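Local atomic coordinates of glutathione-specific gamma-glutamylcyclotransferase (Saccharomyces cerevisiae S288c, PDB entry 5HWK), a protein that catalyses the cleavage of glutathione into 5-oxo-L-proline and the dipeptide Cys-Gly, acting on glutathione but not on other gamma-glutamyl peptides. Residues Y24-A30 / G94-P100; A36-W40 / Y196-L200; V56-I60 / V160-T164; V176-A180 / A223-V228. All coordinates share one frame; numbering follows the deposited sequence. Where two conformers were deposited one is given.

Contact 1: residues Y24-A30 / G94-P100; sequences YTHRIPA and GVVYYIP
Residues 26-30 and 94-99 run antiparallel, their axes at 151°, and the ladder alternates between hydrogen-bonded pairs such as Ile28 with Val96 and non-hydrogen-bonded ones such as Arg27 with Tyr97. They are neighbouring strands of the six-stranded antiparallel sheet in this ChaC-family fold, and strand 8-12 pairs along the other edge of 91-99. The Ile28 N to Val96 O bond, 2.8 Å, is nearly straight. Arg27 and Tyr97 lie side by side on one face of the sheet, pointing the same way. With CG anti to the backbone N (chi1 177°) and the chain extended out to NE, the arginine lays CG 3.4 Å from Tyr97 CE1 and brings NE to 3.1 Å from Tyr97 OH, a bond close to the guanidinium plane. In one of its conformers Val95 sets CG1 over the centre of that guanidinium; NH2 goes on to the carbonyl of Ile17, and Tyr97 OH also bonds to Leu16 O. A methionine in place of Arg27 would probably leave the Ile17 carbonyl without this donor and the Tyr97 hydroxyl with one partner fewer. On the opposite face, Ile28 CB meets Val96 CG1, and Trp9 and Leu11 of strand 8-12 pack against Val96. Toward the loop end, the Tyr24 ring presents a face to Tyr97, and its CG stands 3.6 Å from Tyr97 CD1.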
loop_
_atom_site.group_PDB
_atom_site.type_symbol
_atom_site.label_atom_id
_atom_site.label_comp_id
_atom_site.label_asym_id
_atom_site.label_seq_id
_atom_site.Cartn_x
_atom_site.Cartn_y
_atom_site.Cartn_z
ATOM N N TYR A 24 12.283 12.850 -5.774
ATOM C CA TYR A 24 11.312 13.371 -4.824
ATOM C C TYR A 24 11.947 14.496 -4.014
ATOM O O TYR A 24 13.158 14.489 -3.734
ATOM C CB TYR A 24 10.801 12.268 -3.899
ATOM C CG TYR A 24 11.788 11.747 -2.892
ATOM C CD1 TYR A 24 11.987 12.424 -1.684
ATOM C CD2 TYR A 24 12.479 10.550 -3.115
ATOM C CE1 TYR A 24 12.892 11.960 -0.733
ATOM C CE2 TYR A 24 13.386 10.080 -2.184
ATOM C CZ TYR A 24 13.564 10.772 -0.984
ATOM O OH TYR A 24 14.434 10.299 -0.029
ATOM N N THR A 25 11.121 15.451 -3.605
ATOM C CA THR A 25 11.616 16.501 -2.710
ATOM C C THR A 25 10.972 16.515 -1.334
ATOM O O THR A 25 11.427 17.290 -0.469
ATOM C CB THR A 25 11.472 17.894 -3.323
ATOM O OG1 THR A 25 10.095 18.107 -3.557
ATOM C CG2 THR A 25 12.235 18.015 -4.641
ATOM N N HIS A 26 9.941 15.703 -1.103
ATOM C CA HIS A 26 9.409 15.410 0.220
ATOM C C HIS A 26 9.098 13.922 0.284
ATOM O O HIS A 26 8.665 13.321 -0.720
ATOM C CB HIS A 26 8.078 16.142 0.473
ATOM C CG HIS A 26 8.182 17.630 0.411
ATOM N ND1 HIS A 26 8.437 18.402 1.518
ATOM C CD2 HIS A 26 8.089 18.474 -0.633
ATOM C CE1 HIS A 26 8.462 19.676 1.164
ATOM N NE2 HIS A 26 8.262 19.748 -0.141
ATOM N N ARG A 27 9.265 13.353 1.479
ATOM C CA ARG A 27 8.893 11.957 1.756
ATOM C C ARG A 27 8.303 11.985 3.158
ATOM O O ARG A 27 9.041 12.146 4.135
ATOM C CB ARG A 27 10.108 11.022 1.702
ATOM C CG ARG A 27 9.751 9.627 2.053
ATOM C CD ARG A 27 11.002 8.705 2.068
ATOM N NE ARG A 27 10.685 7.285 2.243
ATOM C CZ ARG A 27 10.577 6.703 3.433
ATOM N NH1 ARG A 27 10.745 7.425 4.537
ATOM N NH2 ARG A 27 10.331 5.380 3.509
ATOM N N ILE A 28 6.988 11.885 3.265
ATOM C CA ILE A 28 6.284 12.081 4.529
ATOM C C ILE A 28 5.696 10.743 4.967
ATOM O O ILE A 28 4.847 10.197 4.251
ATOM C CB ILE A 28 5.151 13.109 4.372
ATOM C CG1 ILE A 28 5.693 14.464 3.884
ATOM C CG2 ILE A 28 4.343 13.186 5.672
ATOM C CD1 ILE A 28 4.610 15.465 3.646
ATOM N N PRO A 29 6.088 10.197 6.130
ATOM C CA PRO A 29 5.438 8.981 6.641
ATOM C C PRO A 29 3.966 9.276 6.836
ATOM O O PRO A 29 3.592 10.365 7.272
ATOM C CB PRO A 29 6.128 8.753 7.989
ATOM C CG PRO A 29 7.368 9.528 7.942
ATOM C CD PRO A 29 7.109 10.699 7.066
ATOM N N ALA A 30 3.118 8.322 6.487
ATOM C CA ALA A 30 1.701 8.643 6.427
ATOM C C ALA A 30 0.852 7.497 6.920
ATOM O O ALA A 30 1.074 6.335 6.547
ATOM C CB ALA A 30 1.260 8.959 4.992
ATOM N N GLY A 94 2.028 3.989 5.292
ATOM C CA GLY A 94 2.854 4.095 4.099
ATOM C C GLY A 94 3.589 5.431 4.099
ATOM O O GLY A 94 3.955 5.957 5.152
ATOM N N VAL A 95 3.850 5.967 2.909
ATOM C CA VAL A 95 4.472 7.278 2.768
ATOM C C VAL A 95 3.773 8.023 1.643
ATOM O O VAL A 95 3.000 7.465 0.864
ATOM C CB VAL A 95 5.995 7.221 2.472
ATOM C CG1 VAL A 95 6.763 6.552 3.597
ATOM C CG2 VAL A 95 6.278 6.562 1.122
ATOM N N VAL A 96 4.087 9.302 1.549
ATOM C CA VAL A 96 3.699 10.113 0.408
ATOM C C VAL A 96 4.908 10.934 -0.033
ATOM O O VAL A 96 5.611 11.528 0.799
ATOM C CB VAL A 96 2.410 10.909 0.664
ATOM C CG1 VAL A 96 2.645 12.024 1.618
ATOM C CG2 VAL A 96 1.851 11.435 -0.658
ATOM N N TYR A 97 5.187 10.904 -1.331
ATOM C CA TYR A 97 6.314 11.606 -1.931
ATOM C C TYR A 97 5.794 12.778 -2.717
ATOM O O TYR A 97 4.731 12.706 -3.318
ATOM C CB TYR A 97 6.987 10.685 -2.964
ATOM C CG TYR A 97 7.727 9.534 -2.346
ATOM C CD1 TYR A 97 8.980 9.741 -1.779
ATOM C CD2 TYR A 97 7.189 8.238 -2.300
ATOM C CE1 TYR A 97 9.675 8.726 -1.204
ATOM C CE2 TYR A 97 7.895 7.188 -1.709
ATOM C CZ TYR A 97 9.141 7.452 -1.185
ATOM O OH TYR A 97 9.848 6.443 -0.591
ATOM N N TYR A 98 6.570 13.857 -2.749
ATOM C CA TYR A 98 6.277 14.934 -3.690
ATOM C C TYR A 98 7.296 14.909 -4.810
ATOM O O TYR A 98 8.513 14.863 -4.565
ATOM C CB TYR A 98 6.370 16.301 -3.019
ATOM C CG TYR A 98 6.030 17.464 -3.961
ATOM C CD1 TYR A 98 4.723 17.686 -4.384
ATOM C CD2 TYR A 98 7.031 18.281 -4.481
ATOM C CE1 TYR A 98 4.405 18.725 -5.233
ATOM C CE2 TYR A 98 6.717 19.354 -5.312
ATOM C CZ TYR A 98 5.413 19.556 -5.674
ATOM O OH TYR A 98 5.068 20.575 -6.530
ATOM N N ILE A 99 6.797 14.962 -6.030
ATOM C CA ILE A 99 7.600 14.980 -7.248
ATOM C C ILE A 99 7.409 16.346 -7.889
ATOM O O ILE A 99 6.289 16.687 -8.272
ATOM C CB ILE A 99 7.181 13.857 -8.218
ATOM C CG1 ILE A 99 7.030 12.491 -7.511
ATOM C CG2 ILE A 99 8.112 13.827 -9.438
ATOM C CD1 ILE A 99 8.266 11.996 -6.843
ATOM N N PRO A 100 8.458 17.145 -8.031
ATOM C CA PRO A 100 8.305 18.505 -8.619
ATOM C C PRO A 100 7.853 18.444 -10.065
ATOM O O PRO A 100 7.975 17.395 -10.731
ATOM C CB PRO A 100 9.710 19.115 -8.509
ATOM C CG PRO A 100 10.645 17.955 -8.188
ATOM C CD PRO A 100 9.827 16.838 -7.584
#

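Contact 2: residues A36-W40 / Y196-L200; sequences ARRFW and YLAKL
Phe39, whose ring meets three side chains of residues 196-200, is the centre of an inverse gamma turn, where the chain rounds a corner after strand residues 36-38. This is a strand-to-helix packing contact in the buried interior of the ChaC fold, built mainly round one phenyl ring. The ring drives its far end, CE1, CZ and CE2, among three side chains of the helix. Phe39 CE2 comes 3.4 Å from Tyr196 CE1, lying in the plane of the tyrosine ring at its edge; the two ring planes are 70° apart. Leu197 CD1 approaches the phenyl tip at Phe39 CZ, 3.8 Å away. Leu200 slides past in the opposite direction. Its chi1 near 180° (177°) brings CD2 to the rim of the phenyl ring, in its plane, and the same methyl also lies over one face of the Arg37 guanidinium. Leu221 and Leu224 of helix 219-232 add further apolar packing around Phe39.

The polar ends are spoken for beyond the two segments. Arg37 NH1 donates to the carbonyls of Tyr13 and Ile93 and NH2 forms a salt bridge with Asp218, so its guanidinium is held from several directions beside the probable substrate-binding loop. Tyr196 OH bonds to Ala57 N, and its side chain touches Glu115, the proton acceptor by similarity. Across to residues 196-200, Leu200 CD2 lies 4.2 Å from Arg37 NE.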
loop_
_atom_site.group_PDB
_atom_site.type_symbol
_atom_site.label_atom_id
_atom_site.label_comp_id
_atom_site.label_asym_id
_atom_site.label_seq_id
_atom_site.Cartn_x
_atom_site.Cartn_y
_atom_site.Cartn_z
ATOM N N ALA A 36 -7.309 -0.576 2.537
ATOM C CA ALA A 36 -6.609 -1.648 3.227
ATOM C C ALA A 36 -5.534 -2.194 2.294
ATOM O O ALA A 36 -5.773 -2.366 1.097
ATOM C CB ALA A 36 -7.573 -2.808 3.502
ATOM N N ARG A 37 -4.377 -2.551 2.841
ATOM C CA ARG A 37 -3.299 -3.139 2.035
ATOM C C ARG A 37 -3.300 -4.660 2.235
ATOM O O ARG A 37 -3.363 -5.128 3.374
ATOM C CB ARG A 37 -1.941 -2.585 2.452
ATOM C CG ARG A 37 -0.744 -3.279 1.802
ATOM C CD ARG A 37 0.585 -2.648 2.159
ATOM N NE ARG A 37 0.697 -2.521 3.592
ATOM C CZ ARG A 37 1.191 -1.446 4.195
ATOM N NH1 ARG A 37 1.813 -0.491 3.482
ATOM N NH2 ARG A 37 1.109 -1.323 5.514
ATOM N N ARG A 38 -3.305 -5.411 1.132
ATOM C CA ARG A 38 -3.326 -6.867 1.219
ATOM C C ARG A 38 -2.364 -7.413 0.179
ATOM O O ARG A 38 -2.176 -6.833 -0.890
ATOM C CB ARG A 38 -4.748 -7.424 0.920
ATOM C CG ARG A 38 -5.799 -7.154 2.012
ATOM C CD ARG A 38 -5.449 -7.904 3.275
ATOM N NE ARG A 38 -6.411 -7.774 4.365
ATOM C CZ ARG A 38 -6.375 -6.831 5.304
ATOM N NH1 ARG A 38 -5.469 -5.849 5.249
ATOM N NH2 ARG A 38 -7.277 -6.858 6.286
ATOM N N PHE A 39 -1.806 -8.598 0.464
ATOM C CA PHE A 39 -0.898 -9.242 -0.496
ATOM C C PHE A 39 -1.713 -10.128 -1.448
ATOM O O PHE A 39 -1.589 -11.357 -1.510
ATOM C CB PHE A 39 0.193 -10.028 0.222
ATOM C CG PHE A 39 1.404 -9.209 0.627
ATOM C CD1 PHE A 39 1.272 -8.001 1.282
ATOM C CD2 PHE A 39 2.686 -9.703 0.381
ATOM C CE1 PHE A 39 2.392 -7.277 1.672
ATOM C CE2 PHE A 39 3.792 -9.028 0.786
ATOM C CZ PHE A 39 3.663 -7.804 1.410
ATOM N N TRP A 40 -2.629 -9.458 -2.158
ATOM C CA TRP A 40 -3.626 -10.057 -3.037
ATOM C C TRP A 40 -3.363 -9.788 -4.506
ATOM O O TRP A 40 -4.286 -9.920 -5.330
ATOM C CB TRP A 40 -5.023 -9.627 -2.629
ATOM C CG TRP A 40 -5.451 -10.164 -1.309
ATOM C CD1 TRP A 40 -4.785 -11.079 -0.516
ATOM C CD2 TRP A 40 -6.687 -9.887 -0.656
ATOM N NE1 TRP A 40 -5.528 -11.335 0.614
ATOM C CE2 TRP A 40 -6.701 -10.618 0.552
ATOM C CE3 TRP A 40 -7.765 -9.048 -0.951
ATOM C CZ2 TRP A 40 -7.756 -10.537 1.462
ATOM C CZ3 TRP A 40 -8.821 -8.975 -0.041
ATOM C CH2 TRP A 40 -8.805 -9.719 1.141
ATOM N N TYR A 196 10.713 -9.709 -0.120
ATOM C CA TYR A 196 9.800 -8.591 -0.351
ATOM C C TYR A 196 8.967 -8.275 0.897
ATOM O O TYR A 196 8.845 -7.103 1.305
ATOM C CB TYR A 196 8.893 -8.937 -1.514
ATOM C CG TYR A 196 7.802 -7.960 -1.829
ATOM C CD1 TYR A 196 6.553 -8.065 -1.209
ATOM C CD2 TYR A 196 8.007 -6.955 -2.780
ATOM C CE1 TYR A 196 5.527 -7.174 -1.510
ATOM C CE2 TYR A 196 6.977 -6.049 -3.111
ATOM C CZ TYR A 196 5.764 -6.142 -2.447
ATOM O OH TYR A 196 4.714 -5.300 -2.792
ATOM N N LEU A 197 8.405 -9.306 1.545
ATOM C CA LEU A 197 7.639 -9.058 2.769
ATOM C C LEU A 197 8.519 -8.493 3.866
ATOM O O LEU A 197 8.130 -7.567 4.584
ATOM C CB LEU A 197 6.976 -10.350 3.235
ATOM C CG LEU A 197 6.201 -10.388 4.532
ATOM C CD1 LEU A 197 5.121 -9.306 4.569
ATOM C CD2 LEU A 197 5.566 -11.773 4.722
ATOM N N ALA A 198 9.708 -9.065 4.051
ATOM C CA ALA A 198 10.605 -8.600 5.098
ATOM C C ALA A 198 11.055 -7.161 4.865
ATOM O O ALA A 198 11.268 -6.400 5.840
ATOM C CB ALA A 198 11.838 -9.534 5.152
ATOM N N LYS A 199 11.287 -6.790 3.599
ATOM C CA LYS A 199 11.693 -5.401 3.356
ATOM C C LYS A 199 10.575 -4.446 3.706
ATOM O O LYS A 199 10.838 -3.360 4.211
ATOM C CB LYS A 199 12.132 -5.213 1.910
ATOM C CG LYS A 199 13.552 -5.748 1.640
ATOM C CD LYS A 199 13.928 -5.429 0.222
ATOM C CE LYS A 199 15.332 -5.791 -0.167
ATOM N NZ LYS A 199 16.359 -5.161 0.739
ATOM N N LEU A 200 9.321 -4.824 3.417
ATOM C CA LEU A 200 8.197 -3.925 3.749
ATOM C C LEU A 200 8.079 -3.800 5.264
ATOM O O LEU A 200 7.966 -2.698 5.796
ATOM C CB LEU A 200 6.905 -4.491 3.141
ATOM C CG LEU A 200 5.654 -3.659 3.491
ATOM C CD1 LEU A 200 5.802 -2.158 3.080
ATOM C CD2 LEU A 200 4.416 -4.313 2.863
#

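Contact 3: residues V56-I60 / V160-T164; sequences VATLI and VYIGT. With BEZ (benzoic acid), chain C.
Thr58 and Gly163 make the tight point of this contact, where residues 56-60 and 160-163, on strands of two different sheets, cross at 101° without pairing with each other. Thr58 OG1 donates to Gly163 O at 2.8 Å, and Gly163 N is also only 2.9 Å from the same oxygen. The hydroxyl reaches the glycine because a chi1 of -174° swings it away from its own backbone N. Beside it, Ile162 CG2 packs 3.4 Å from the carbonyl oxygen Leu59 O. A valine in place of Thr58 would probably leave the Gly163 carbonyl without this donor and put a methyl against its backbone.

The rest is looser. Leu59 CD1 and Val160 CG2 touch at 4.0 Å, their side chains crossing at a slant, and Tyr13 packs against both. Toward Ile60 the two strands are joined by a water that donates to Leu59 O at 2.8 Å and to Gly163 O at 2.9 Å.

On the pocket side, Tyr161 CB lies 3.6 Å from C3 of the bound benzoic acid, and Tyr161 O bonds to the hydroxyl of Tyr13, whose backbone N holds the ligand. Gly163 O, gripped by both the threonine hydroxyl and the water, probably ties the two sheets together where they cross, one residue beyond Ile162 and two beyond Tyr161 of the benzoic acid pocket.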
loop_
_atom_site.group_PDB
_atom_site.type_symbol
_atom_site.label_atom_id
_atom_site.label_comp_id
_atom_site.label_asym_id
_atom_site.label_seq_id
_atom_site.Cartn_x
_atom_site.Cartn_y
_atom_site.Cartn_z
ATOM N N VAL A 56 2.334 -9.968 -3.906
ATOM C CA VAL A 56 2.847 -8.634 -3.610
ATOM C C VAL A 56 1.661 -7.752 -3.230
ATOM O O VAL A 56 0.511 -8.180 -3.253
ATOM C CB VAL A 56 3.667 -8.084 -4.799
ATOM C CG1 VAL A 56 4.965 -8.873 -4.958
ATOM C CG2 VAL A 56 2.867 -8.067 -6.074
ATOM N N ALA A 57 1.968 -6.531 -2.791
ATOM C CA ALA A 57 0.946 -5.702 -2.150
ATOM C C ALA A 57 0.059 -4.959 -3.147
ATOM O O ALA A 57 0.527 -4.451 -4.176
ATOM C CB ALA A 57 1.627 -4.670 -1.264
ATOM N N THR A 58 -1.212 -4.848 -2.799
ATOM C CA THR A 58 -2.121 -3.908 -3.472
ATOM C C THR A 58 -2.944 -3.227 -2.402
ATOM O O THR A 58 -2.941 -3.623 -1.259
ATOM C CB THR A 58 -2.941 -4.650 -4.556
ATOM O OG1 THR A 58 -3.704 -3.684 -5.274
ATOM C CG2 THR A 58 -3.893 -5.652 -3.963
ATOM N N LEU A 59 -3.642 -2.148 -2.776
ATOM C CA LEU A 59 -4.524 -1.447 -1.853
ATOM C C LEU A 59 -5.942 -1.663 -2.336
ATOM O O LEU A 59 -6.208 -1.623 -3.540
ATOM C CB LEU A 59 -4.306 0.053 -1.955
ATOM C CG LEU A 59 -3.139 0.659 -1.274
ATOM C CD1 LEU A 59 -3.274 2.218 -1.434
ATOM C CD2 LEU A 59 -3.082 0.251 0.179
ATOM N N ILE A 60 -6.859 -1.866 -1.408
ATOM C CA ILE A 60 -8.255 -2.044 -1.757
ATOM C C ILE A 60 -9.036 -0.903 -1.124
ATOM O O ILE A 60 -8.942 -0.676 0.092
ATOM C CB ILE A 60 -8.763 -3.401 -1.273
ATOM C CG1 ILE A 60 -7.785 -4.456 -1.769
ATOM C CG2 ILE A 60 -10.156 -3.612 -1.788
ATOM C CD1 ILE A 60 -7.717 -5.541 -0.864
ATOM N N VAL A 160 -1.586 7.097 -7.153
ATOM C CA VAL A 160 -1.238 5.817 -6.528
ATOM C C VAL A 160 -1.391 4.740 -7.583
ATOM O O VAL A 160 -2.295 4.783 -8.403
ATOM C CB VAL A 160 -2.176 5.604 -5.307
ATOM C CG1 VAL A 160 -3.659 5.552 -5.731
ATOM C CG2 VAL A 160 -1.795 4.331 -4.497
ATOM N N TYR A 161 -0.524 3.714 -7.529
ATOM C CA TYR A 161 -0.660 2.530 -8.391
ATOM C C TYR A 161 -1.336 1.423 -7.615
ATOM O O TYR A 161 -0.868 1.061 -6.536
ATOM C CB TYR A 161 0.727 2.054 -8.840
ATOM C CG TYR A 161 1.302 2.784 -10.020
ATOM C CD1 TYR A 161 0.841 2.531 -11.320
ATOM C CD2 TYR A 161 2.248 3.794 -9.843
ATOM C CE1 TYR A 161 1.397 3.182 -12.426
ATOM C CE2 TYR A 161 2.803 4.453 -10.937
ATOM C CZ TYR A 161 2.328 4.179 -12.225
ATOM O OH TYR A 161 2.875 4.767 -13.336
ATOM N N ILE A 162 -2.399 0.861 -8.188
ATOM C CA ILE A 162 -3.253 -0.112 -7.526
ATOM C C ILE A 162 -3.478 -1.282 -8.456
ATOM O O ILE A 162 -3.703 -1.086 -9.650
ATOM C CB ILE A 162 -4.639 0.507 -7.192
ATOM C CG1 ILE A 162 -4.433 1.604 -6.145
ATOM C CG2 ILE A 162 -5.621 -0.591 -6.710
ATOM C CD1 ILE A 162 -5.696 2.288 -5.689
ATOM N N GLY A 163 -3.442 -2.508 -7.910
ATOM C CA GLY A 163 -4.001 -3.668 -8.623
ATOM C C GLY A 163 -5.452 -3.762 -8.252
ATOM O O GLY A 163 -5.760 -4.145 -7.132
ATOM N N THR A 164 -6.354 -3.322 -9.128
ATOM C CA THR A 164 -7.755 -3.298 -8.732
ATOM C C THR A 164 -8.330 -4.724 -8.733
ATOM O O THR A 164 -7.735 -5.687 -9.280
ATOM C CB THR A 164 -8.590 -2.474 -9.703
ATOM O OG1 THR A 164 -8.606 -3.168 -10.944
ATOM C CG2 THR A 164 -8.040 -1.049 -9.896
HETATM C C BEZ C . 3.787 1.220 -4.005
HETATM O O1 BEZ C . 4.722 1.169 -3.255
HETATM O O2 BEZ C . 2.856 1.965 -3.679
HETATM C C1 BEZ C . 3.715 0.354 -5.223
HETATM C C2 BEZ C . 2.509 0.288 -5.894
HETATM C C3 BEZ C . 2.373 -0.560 -7.000
HETATM C C4 BEZ C . 3.462 -1.266 -7.480
HETATM C C5 BEZ C . 4.676 -1.152 -6.821
HETATM C C6 BEZ C . 4.830 -0.361 -5.687
HETATM O O HOH W 1 -7.743 -3.137 -5.273
#

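Contact 4: residues V176-A180 / A223-V228; sequences VDETA and ALLETV
Ala223 opens the contact with its carbonyl oxygen, which has Val176 CG1 lying 3.7 Å away, as two helices of the ChaC fold pack together. The axes of residues 176-180 and 223-228 cross at -55° and come within 8.8 Å, a separation consistent with Ala180 CB lying directly against Thr227 and Val228. Tyr78 of helix 69-78 packs against both Val176 and Ala223.

One residue on, Leu224 turns its CD1 methyl to the first turn of helix 176-185. Its chi1 of -175° carries CG to the far side from the backbone N, and CD1 lies 3.8 Å from Thr179 CG2, the two side chains crossing at about a right angle; it also rests against Ala180. The hydroxyl of Thr179 is turned to Glu174 and to the carbonyl of Thr175, leaving its methyl for the leucine. Leu224 and Thr179 both touch Phe39, so the helix pair meets the strand-35-40 corner here.

Thr227 comes next and sits at the middle of the interface. Its OG1 donates back to Ala223 O at 2.8 Å, on the other face of that carbonyl from its own backbone N-H, so the oxygen accepts two bonds. With the hydroxyl held this way, Val176 CG1 presses on it from across, 3.3 Å from Thr227 OG1. The methyl branch faces the other helix and meets Ala180 CB tightly. Asp177, whose OD1 bonds to Tyr231, borders this methyl. Last, Val228 places CG2 3.6 Å from Ala180 CB.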
loop_
_atom_site.group_PDB
_atom_site.type_symbol
_atom_site.label_atom_id
_atom_site.label_comp_id
_atom_site.label_asym_id
_atom_site.label_seq_id
_atom_site.Cartn_x
_atom_site.Cartn_y
_atom_site.Cartn_z
ATOM N N VAL A 176 -4.770 -15.472 5.242
ATOM C CA VAL A 176 -3.345 -15.365 5.563
ATOM C C VAL A 176 -2.637 -16.705 5.368
ATOM O O VAL A 176 -1.514 -16.758 4.836
ATOM C CB VAL A 176 -3.172 -14.823 6.987
ATOM C CG1 VAL A 176 -1.847 -15.206 7.562
ATOM C CG2 VAL A 176 -3.317 -13.313 6.961
ATOM N N ASP A 177 -3.291 -17.817 5.735
ATOM C CA ASP A 177 -2.647 -19.122 5.557
ATOM C C ASP A 177 -2.360 -19.392 4.076
ATOM O O ASP A 177 -1.259 -19.833 3.709
ATOM C CB ASP A 177 -3.522 -20.229 6.138
ATOM C CG ASP A 177 -2.813 -21.548 6.181
ATOM O OD1 ASP A 177 -1.792 -21.622 6.899
ATOM O OD2 ASP A 177 -3.268 -22.503 5.508
ATOM N N GLU A 178 -3.366 -19.183 3.214
ATOM C CA GLU A 178 -3.184 -19.360 1.772
ATOM C C GLU A 178 -2.077 -18.474 1.220
ATOM O O GLU A 178 -1.208 -18.950 0.466
ATOM C CB GLU A 178 -4.512 -19.119 1.021
ATOM C CG GLU A 178 -5.607 -20.190 1.237
ATOM C CD GLU A 178 -7.090 -19.729 0.983
ATOM O OE1 GLU A 178 -7.423 -18.509 0.782
ATOM O OE2 GLU A 178 -7.955 -20.639 1.004
ATOM N N THR A 179 -2.104 -17.170 1.561
ATOM C CA THR A 179 -1.089 -16.267 1.038
ATOM C C THR A 179 0.287 -16.654 1.557
ATOM O O THR A 179 1.273 -16.652 0.807
ATOM C CB THR A 179 -1.420 -14.838 1.445
ATOM O OG1 THR A 179 -2.754 -14.534 0.980
ATOM C CG2 THR A 179 -0.464 -13.825 0.845
ATOM N N ALA A 180 0.369 -16.991 2.839
ATOM C CA ALA A 180 1.657 -17.335 3.438
ATOM C C ALA A 180 2.288 -18.565 2.799
ATOM O O ALA A 180 3.524 -18.615 2.622
ATOM C CB ALA A 180 1.498 -17.528 4.936
ATOM N N ALA A 223 0.360 -10.828 11.112
ATOM C CA ALA A 223 -0.122 -12.202 11.034
ATOM C C ALA A 223 0.450 -12.893 9.802
ATOM O O ALA A 223 0.853 -14.062 9.861
ATOM C CB ALA A 223 -1.645 -12.217 10.986
ATOM N N LEU A 224 0.544 -12.167 8.694
ATOM C CA LEU A 224 1.113 -12.727 7.474
ATOM C C LEU A 224 2.576 -13.149 7.686
ATOM O O LEU A 224 2.978 -14.282 7.356
ATOM C CB LEU A 224 0.968 -11.714 6.338
ATOM C CG LEU A 224 1.440 -12.267 4.983
ATOM C CD1 LEU A 224 0.630 -13.505 4.506
ATOM C CD2 LEU A 224 1.365 -11.140 3.963
ATOM N N LEU A 225 3.377 -12.272 8.292
ATOM C CA LEU A 225 4.778 -12.603 8.505
ATOM C C LEU A 225 4.916 -13.745 9.505
ATOM O O LEU A 225 5.743 -14.630 9.302
ATOM C CB LEU A 225 5.550 -11.363 8.974
ATOM C CG LEU A 225 7.074 -11.518 9.210
ATOM C CD1 LEU A 225 7.802 -12.132 8.000
ATOM C CD2 LEU A 225 7.731 -10.187 9.592
ATOM N N GLU A 226 4.107 -13.756 10.578
ATOM C CA GLU A 226 4.181 -14.849 11.546
ATOM C C GLU A 226 3.866 -16.174 10.875
ATOM O O GLU A 226 4.525 -17.190 11.133
ATOM C CB GLU A 226 3.208 -14.614 12.700
ATOM C CG GLU A 226 3.643 -13.541 13.685
ATOM N N THR A 227 2.893 -16.173 9.971
ATOM C CA THR A 227 2.500 -17.412 9.317
ATOM C C THR A 227 3.543 -17.860 8.301
ATOM O O THR A 227 3.855 -19.054 8.223
ATOM C CB THR A 227 1.141 -17.236 8.659
ATOM O OG1 THR A 227 0.222 -16.762 9.642
ATOM C CG2 THR A 227 0.644 -18.580 8.110
ATOM N N VAL A 228 4.105 -16.924 7.525
ATOM C CA VAL A 228 5.197 -17.252 6.610
ATOM C C VAL A 228 6.367 -17.839 7.393
ATOM O O VAL A 228 6.963 -18.840 6.984
ATOM C CB VAL A 228 5.642 -15.992 5.843
ATOM C CG1 VAL A 228 6.952 -16.224 5.095
ATOM C CG2 VAL A 228 4.580 -15.605 4.843
#

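Contacts 2 and 3 touch, their centres 10 Å apart: strands 35-40 and 54-61 are neighbours in the small sheet, with Ala36 O 2.8 Å from Ile60 N. Contact 4 joins contact 2 from the helical side, centres 11 Å apart, with Phe39 CG 3.9 Å from Leu224 CD2. Contact 1 stands apart, its centre about 29 Å from that of contact 4, yet it shares the large sheet with 160-164. Three contacts lie near the benzoic acid: Tyr161 of contact 3 lines its pocket, the Tyr196 side chain is about 6 Å from it and that of Tyr97 about 7 Å. From the side chain of Glu115, proton acceptor by similarity, Tyr196 is about 3 Å and Tyr97 about 12 Å.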